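Local coordinates for protein putative 2,5-diketo-D-gluconic acid reductase B (PDB 3UP8) that probably reduces methylglyoxal to hydroxyacetone with NADPH, as an aldo/keto reductase built on a TIM barrel, at residues V76-A79 with I80-G84; S132-M136 with A137-G141; L236-L239 with V240-D244. All blocks are in the same frame, centred on the assembly; numbering follows the deposited sequence.

Contact 1 (V76-A79 with I80-G84); sequences VGEA and IQKSG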
# COMPACT_ATOMS: atom_id res chain seq x y z
N VAL A 76 -6.50 -14.31 -3.93
CA VAL A 76 -7.00 -13.30 -3.00
C VAL A 76 -8.52 -13.41 -2.90
O VAL A 76 -9.06 -13.45 -1.79
CB VAL A 76 -6.59 -11.84 -3.40
CG1 VAL A 76 -7.37 -10.81 -2.57
CG2 VAL A 76 -5.08 -11.64 -3.21
N GLY A 77 -9.20 -13.47 -4.04
CA GLY A 77 -10.66 -13.59 -4.10
C GLY A 77 -11.17 -14.84 -3.39
O GLY A 77 -12.11 -14.77 -2.60
N GLU A 78 -10.51 -15.97 -3.63
CA GLU A 78 -10.89 -17.24 -2.99
C GLU A 78 -10.70 -17.17 -1.47
O GLU A 78 -11.60 -17.53 -0.71
CB GLU A 78 -10.05 -18.39 -3.55
CG GLU A 78 -10.50 -19.78 -3.05
CD GLU A 78 -9.66 -20.92 -3.61
OE1 GLU A 78 -9.29 -20.85 -4.80
OE2 GLU A 78 -9.37 -21.88 -2.87
N ALA A 79 -9.53 -16.71 -1.03
CA ALA A 79 -9.22 -16.59 0.39
C ALA A 79 -10.21 -15.70 1.14
O ALA A 79 -10.69 -16.07 2.21
CB ALA A 79 -7.79 -16.08 0.59
N ILE A 80 -10.54 -14.54 0.59
CA ILE A 80 -11.50 -13.64 1.23
C ILE A 80 -12.88 -14.28 1.33
O ILE A 80 -13.50 -14.26 2.38
CB ILE A 80 -11.59 -12.27 0.51
CG1 ILE A 80 -10.24 -11.55 0.61
CG2 ILE A 80 -12.77 -11.43 1.08
CD1 ILE A 80 -10.19 -10.21 -0.12
N GLN A 81 -13.33 -14.86 0.22
CA GLN A 81 -14.64 -15.50 0.16
C GLN A 81 -14.78 -16.65 1.18
O GLN A 81 -15.83 -16.81 1.79
CB GLN A 81 -14.89 -15.99 -1.26
CG GLN A 81 -15.98 -17.01 -1.44
CD GLN A 81 -15.98 -17.59 -2.85
OE1 GLN A 81 -14.96 -18.11 -3.33
NE2 GLN A 81 -17.11 -17.49 -3.50
N LYS A 82 -13.72 -17.44 1.34
CA LYS A 82 -13.75 -18.60 2.25
C LYS A 82 -13.60 -18.24 3.74
O LYS A 82 -13.78 -19.10 4.62
CB LYS A 82 -12.68 -19.63 1.85
CG LYS A 82 -12.99 -20.36 0.55
CD LYS A 82 -12.15 -21.63 0.41
CE LYS A 82 -12.34 -22.28 -0.96
NZ LYS A 82 -11.48 -23.49 -1.11
N SER A 83 -13.30 -16.97 4.02
CA SER A 83 -12.98 -16.52 5.36
C SER A 83 -14.22 -16.31 6.23
O SER A 83 -14.13 -16.37 7.45
CB SER A 83 -12.16 -15.23 5.31
OG SER A 83 -12.98 -14.14 4.93
N GLY A 84 -15.36 -16.02 5.61
CA GLY A 84 -16.57 -15.71 6.36
C GLY A 84 -16.52 -14.33 7.01
O GLY A 84 -17.20 -14.08 8.02
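E78 and K82 form a salt bridge one helical turn apart, with E78 OE2 and K82 NZ separated by 3.2 Å. The two chains run alongside each other and point the same way, both extended beyond CG, and their aliphatic parts touch as well, E78 CG lying 3.7 Å from K82 CE. The ammonium meets OE2 from above the carboxylate plane, 39° out of it, in a salt bridge that includes a hydrogen bond. E78 CG sits anti to the backbone N (chi1 -173°), and with both chains extended this lays the carboxylate arm beside the lysine.

Beneath the pair the backbone bonds are those of a regular alpha helix: I80 N to V76 O at 3.0 Å with an N-H...O angle of 168°, then Q81 N to G77 O, then K82 N to E78 O. The spacing changes at the C-terminal end, where I80 O accepts both S83 N and, at 2.6 Å, S83 OG. G84 then leaves helical geometry with a positive phi, which favours glycine.

On the flank facing the barrel V76 and I80 lie side by side, V76 CG1 touching I80 CD1 at 3.8 Å. Helix 73-83 is the crossover helix of the beta-alpha-beta unit made with strands 63-65 and 91-96. V76 and I80 both rest on L92 of strand 91-96, while V76, A79 and S83 meet V49, L53 and L57 of helix 46-59.

Contact 2 (S132-M136 with A137-G141); sequences SDVPM and AERIG
The guanidinium of R139 is sandwiched between M136, a selenomethionine, and S132. M136 SE stands 3.9 Å above the plane over the centre of one face, with CE also on that side, 3.6 Å from R139 NH2; S132 CB lies 3.8 Å above the centre of the opposite face. P135 O is at the edge, near the plane, and V134 O approaches obliquely, accepting weak bonds from R139 NE at 2.9 Å and R139 NH2 at 2.8 Å, both with N-H...O angles near 120°. R139 NH1 turns instead to P130 O, so backbone carbonyls of the loop meet all three guanidinium nitrogens. Bent chains build the sandwich: R139 turns at chi3 (-103°), and M136 folds at chi2 and chi3 to bring its selenium back over the plane.

This is the entry to helix 136-148, which follows the loop after barrel strand 122-127, with P135 at the N-cap position. P135 O receives R139 N at 3.3 Å and, more weakly, E138 N, while I140 N bonds M136 O as the regular helical pattern starts. Just upstream, S132 OG accepts V134 N, closing an ST turn. Replacing R139 by an alanine removes the guanidinium donors and would probably leave the V134 and P130 carbonyls without their mates and open a gap between M136 and S132.

V134 CG1 packs across the carboxylate end of E138, 3.6 Å from its CD, and E138 OE2 is held by the backbone N of H103. M136 CG meets I140 CG1, and I140 continues onto L127 of strand 122-127 and A168 of helix 162-171.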
# COMPACT_ATOMS: atom_id res chain seq x y z
N SER A 132 4.02 5.57 -19.19
CA SER A 132 3.10 5.07 -20.21
C SER A 132 3.01 6.09 -21.35
O SER A 132 3.14 7.30 -21.11
CB SER A 132 1.70 4.89 -19.61
OG SER A 132 0.76 4.48 -20.59
N ASP A 133 2.80 5.60 -22.57
CA ASP A 133 2.46 6.44 -23.72
C ASP A 133 1.02 6.94 -23.67
O ASP A 133 0.66 7.88 -24.39
CB ASP A 133 2.64 5.66 -25.04
CG ASP A 133 4.10 5.44 -25.41
OD1 ASP A 133 5.00 6.06 -24.78
OD2 ASP A 133 4.35 4.67 -26.36
N VAL A 134 0.17 6.31 -22.86
CA VAL A 134 -1.24 6.74 -22.75
C VAL A 134 -1.33 8.04 -21.93
O VAL A 134 -0.76 8.12 -20.84
CB VAL A 134 -2.13 5.64 -22.09
CG1 VAL A 134 -3.59 6.11 -22.00
CG2 VAL A 134 -2.01 4.32 -22.86
N PRO A 135 -2.02 9.06 -22.48
CA PRO A 135 -2.13 10.35 -21.77
C PRO A 135 -2.68 10.17 -20.37
O PRO A 135 -3.61 9.36 -20.15
CB PRO A 135 -3.11 11.14 -22.65
CG PRO A 135 -2.87 10.62 -24.02
CD PRO A 135 -2.62 9.13 -23.82
N MSE A 136 -2.10 10.88 -19.42
CA MSE A 136 -2.57 10.84 -18.04
C MSE A 136 -4.09 11.07 -17.92
O MSE A 136 -4.77 10.35 -17.18
CB MSE A 136 -1.78 11.85 -17.18
CG MSE A 136 -2.07 11.79 -15.69
SE MSE A 136 -1.62 10.03 -14.95
CE MSE A 136 0.34 10.18 -15.02
N ALA A 137 -4.63 12.04 -18.65
CA ALA A 137 -6.07 12.31 -18.53
C ALA A 137 -6.95 11.15 -19.02
O ALA A 137 -8.07 11.00 -18.56
CB ALA A 137 -6.47 13.60 -19.22
N GLU A 138 -6.45 10.35 -19.96
CA GLU A 138 -7.18 9.16 -20.40
C GLU A 138 -7.23 8.10 -19.28
O GLU A 138 -8.25 7.49 -19.06
CB GLU A 138 -6.55 8.56 -21.67
CG GLU A 138 -7.34 7.38 -22.24
CD GLU A 138 -6.78 6.84 -23.56
OE1 GLU A 138 -6.10 7.60 -24.29
OE2 GLU A 138 -7.02 5.65 -23.87
N ARG A 139 -6.11 7.91 -18.57
CA ARG A 139 -6.07 6.93 -17.47
C ARG A 139 -6.91 7.42 -16.31
O ARG A 139 -7.66 6.66 -15.72
CB ARG A 139 -4.63 6.71 -17.00
CG ARG A 139 -3.73 6.18 -18.08
CD ARG A 139 -2.29 6.15 -17.59
NE ARG A 139 -1.50 7.25 -18.14
CZ ARG A 139 -0.29 7.59 -17.71
NH1 ARG A 139 0.27 6.94 -16.70
NH2 ARG A 139 0.34 8.60 -18.29
N ILE A 140 -6.79 8.70 -16.00
CA ILE A 140 -7.53 9.29 -14.89
C ILE A 140 -9.02 9.27 -15.24
O ILE A 140 -9.86 9.00 -14.37
CB ILE A 140 -7.05 10.75 -14.58
CG1 ILE A 140 -5.60 10.77 -14.05
CG2 ILE A 140 -7.99 11.46 -13.64
CD1 ILE A 140 -5.38 10.12 -12.67
N GLY A 141 -9.34 9.55 -16.51
CA GLY A 141 -10.73 9.46 -16.98
C GLY A 141 -11.33 8.07 -16.77
O GLY A 141 -12.49 7.94 -16.34

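Contact 3 (L236-L239 with V240-D244); sequences LRWL and VQQQD
W238 and Q242 meet where helix 231-240 of the TIM barrel ends and the chain turns toward the eighth barrel strand, 245-249. The amide nitrogen of Q242 lies 3.4 Å above the indole plane, over its centre, with ring and amide planes 54° apart. The same NE2 donates to W238 O at 3.1 Å, nearly in its own amide plane but 45° above that of the carbonyl. Q242 OE1 bonds Y183 OH, and M273 and V276 of helix 270-277 pack on the indole, so this side is closely filled. L236, L239 and V240 press on V247 of strand 245-249.

The partly exposed side is polar and less tightly packed. V240 CG1 lies over one face of the R237 guanidinium, but only at 4.2 Å from NH1. Q241 uses both amide atoms, NE2 reaching L268 O, while R237 NH1 bonds I263 O. Having CG anti to its backbone N and a bend at chi2, R237 brings NE back to Q241 OE1, 2.9 Å away on a lone pair, with an N-H...O angle of 166° and the oxygen close to the guanidinium plane.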
# COMPACT_ATOMS: atom_id res chain seq x y z
N LEU A 236 8.17 -1.08 10.79
CA LEU A 236 6.71 -0.99 10.60
C LEU A 236 6.09 0.08 11.48
O LEU A 236 5.25 0.85 11.04
CB LEU A 236 6.05 -2.33 10.90
CG LEU A 236 6.29 -3.49 9.92
CD1 LEU A 236 5.84 -4.81 10.55
CD2 LEU A 236 5.60 -3.27 8.58
N ARG A 237 6.51 0.12 12.75
CA ARG A 237 6.00 1.14 13.65
C ARG A 237 6.42 2.54 13.22
O ARG A 237 5.62 3.46 13.28
CB ARG A 237 6.43 0.85 15.11
CG ARG A 237 5.95 1.88 16.13
CD ARG A 237 4.43 1.80 16.36
NE ARG A 237 3.87 3.09 16.75
CZ ARG A 237 2.58 3.29 17.05
NH1 ARG A 237 1.72 2.27 17.04
NH2 ARG A 237 2.16 4.50 17.39
N TRP A 238 7.66 2.69 12.75
CA TRP A 238 8.16 4.00 12.33
C TRP A 238 7.31 4.55 11.18
O TRP A 238 7.06 5.77 11.09
CB TRP A 238 9.62 3.90 11.89
CG TRP A 238 10.15 5.16 11.26
CD1 TRP A 238 10.49 6.32 11.91
CD2 TRP A 238 10.44 5.38 9.87
NE1 TRP A 238 10.94 7.26 11.00
CE2 TRP A 238 10.93 6.70 9.74
CE3 TRP A 238 10.33 4.59 8.71
CZ2 TRP A 238 11.32 7.25 8.51
CZ3 TRP A 238 10.72 5.14 7.47
CH2 TRP A 238 11.20 6.46 7.39
N LEU A 239 6.87 3.66 10.29
CA LEU A 239 5.97 4.03 9.20
C LEU A 239 4.58 4.41 9.72
O LEU A 239 4.08 5.50 9.47
CB LEU A 239 5.88 2.88 8.19
CG LEU A 239 7.20 2.59 7.46
CD1 LEU A 239 7.16 1.24 6.77
CD2 LEU A 239 7.51 3.69 6.46
N VAL A 240 3.99 3.50 10.49
CA VAL A 240 2.59 3.59 10.89
C VAL A 240 2.37 4.72 11.89
O VAL A 240 1.27 5.27 12.00
CB VAL A 240 2.12 2.19 11.36
CG1 VAL A 240 2.00 2.08 12.89
CG2 VAL A 240 0.86 1.79 10.64
N GLN A 241 3.44 5.10 12.59
CA GLN A 241 3.42 6.23 13.53
C GLN A 241 3.47 7.59 12.82
O GLN A 241 3.13 8.61 13.41
CB GLN A 241 4.58 6.11 14.54
CG GLN A 241 4.51 7.08 15.73
CD GLN A 241 5.41 6.65 16.87
OE1 GLN A 241 5.43 5.47 17.27
NE2 GLN A 241 6.16 7.59 17.41
N GLN A 242 3.88 7.61 11.56
CA GLN A 242 3.87 8.86 10.80
C GLN A 242 2.45 9.21 10.34
O GLN A 242 1.70 8.32 9.90
CB GLN A 242 4.75 8.74 9.57
CG GLN A 242 6.21 8.84 9.85
CD GLN A 242 7.03 8.58 8.62
OE1 GLN A 242 7.02 9.36 7.67
NE2 GLN A 242 7.78 7.49 8.63
N GLN A 243 2.11 10.50 10.45
CA GLN A 243 0.82 11.00 9.98
C GLN A 243 0.64 10.64 8.51
O GLN A 243 1.55 10.85 7.71
CB GLN A 243 0.70 12.51 10.14
CG GLN A 243 0.75 13.03 11.59
CD GLN A 243 -0.25 12.32 12.50
OE1 GLN A 243 -1.45 12.35 12.27
NE2 GLN A 243 0.26 11.68 13.55
N ASP A 244 -0.54 10.12 8.18
CA ASP A 244 -0.95 9.89 6.78
C ASP A 244 -0.24 8.74 6.08
O ASP A 244 -0.25 8.68 4.85
CB ASP A 244 -0.79 11.17 5.93
CG ASP A 244 -1.40 12.39 6.59
OD1 ASP A 244 -2.64 12.44 6.75
OD2 ASP A 244 -0.63 13.31 6.96

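All three contacts are local, each formed where one continuous run of chain begins, continues or ends a helix of the same barrel, and none touches another: nearest atoms are about 22 Å apart for contacts 1 and 2, and about 18 Å for contact 3 with either. Contact 3 lies deepest, its centre about 13 Å from that of the chain, against about 20 and 22 Å for contacts 1 and 2. Their chemistry differs too. Contact 1 pairs opposite charges on an outer helix flank, contact 2 holds a buried arginine with carbonyls at a helix start, and contact 3 pairs an arginine and a tryptophan with glutamine amides at a helix end. Contacts 2 and 3 occupy opposite sides of the chain's centre.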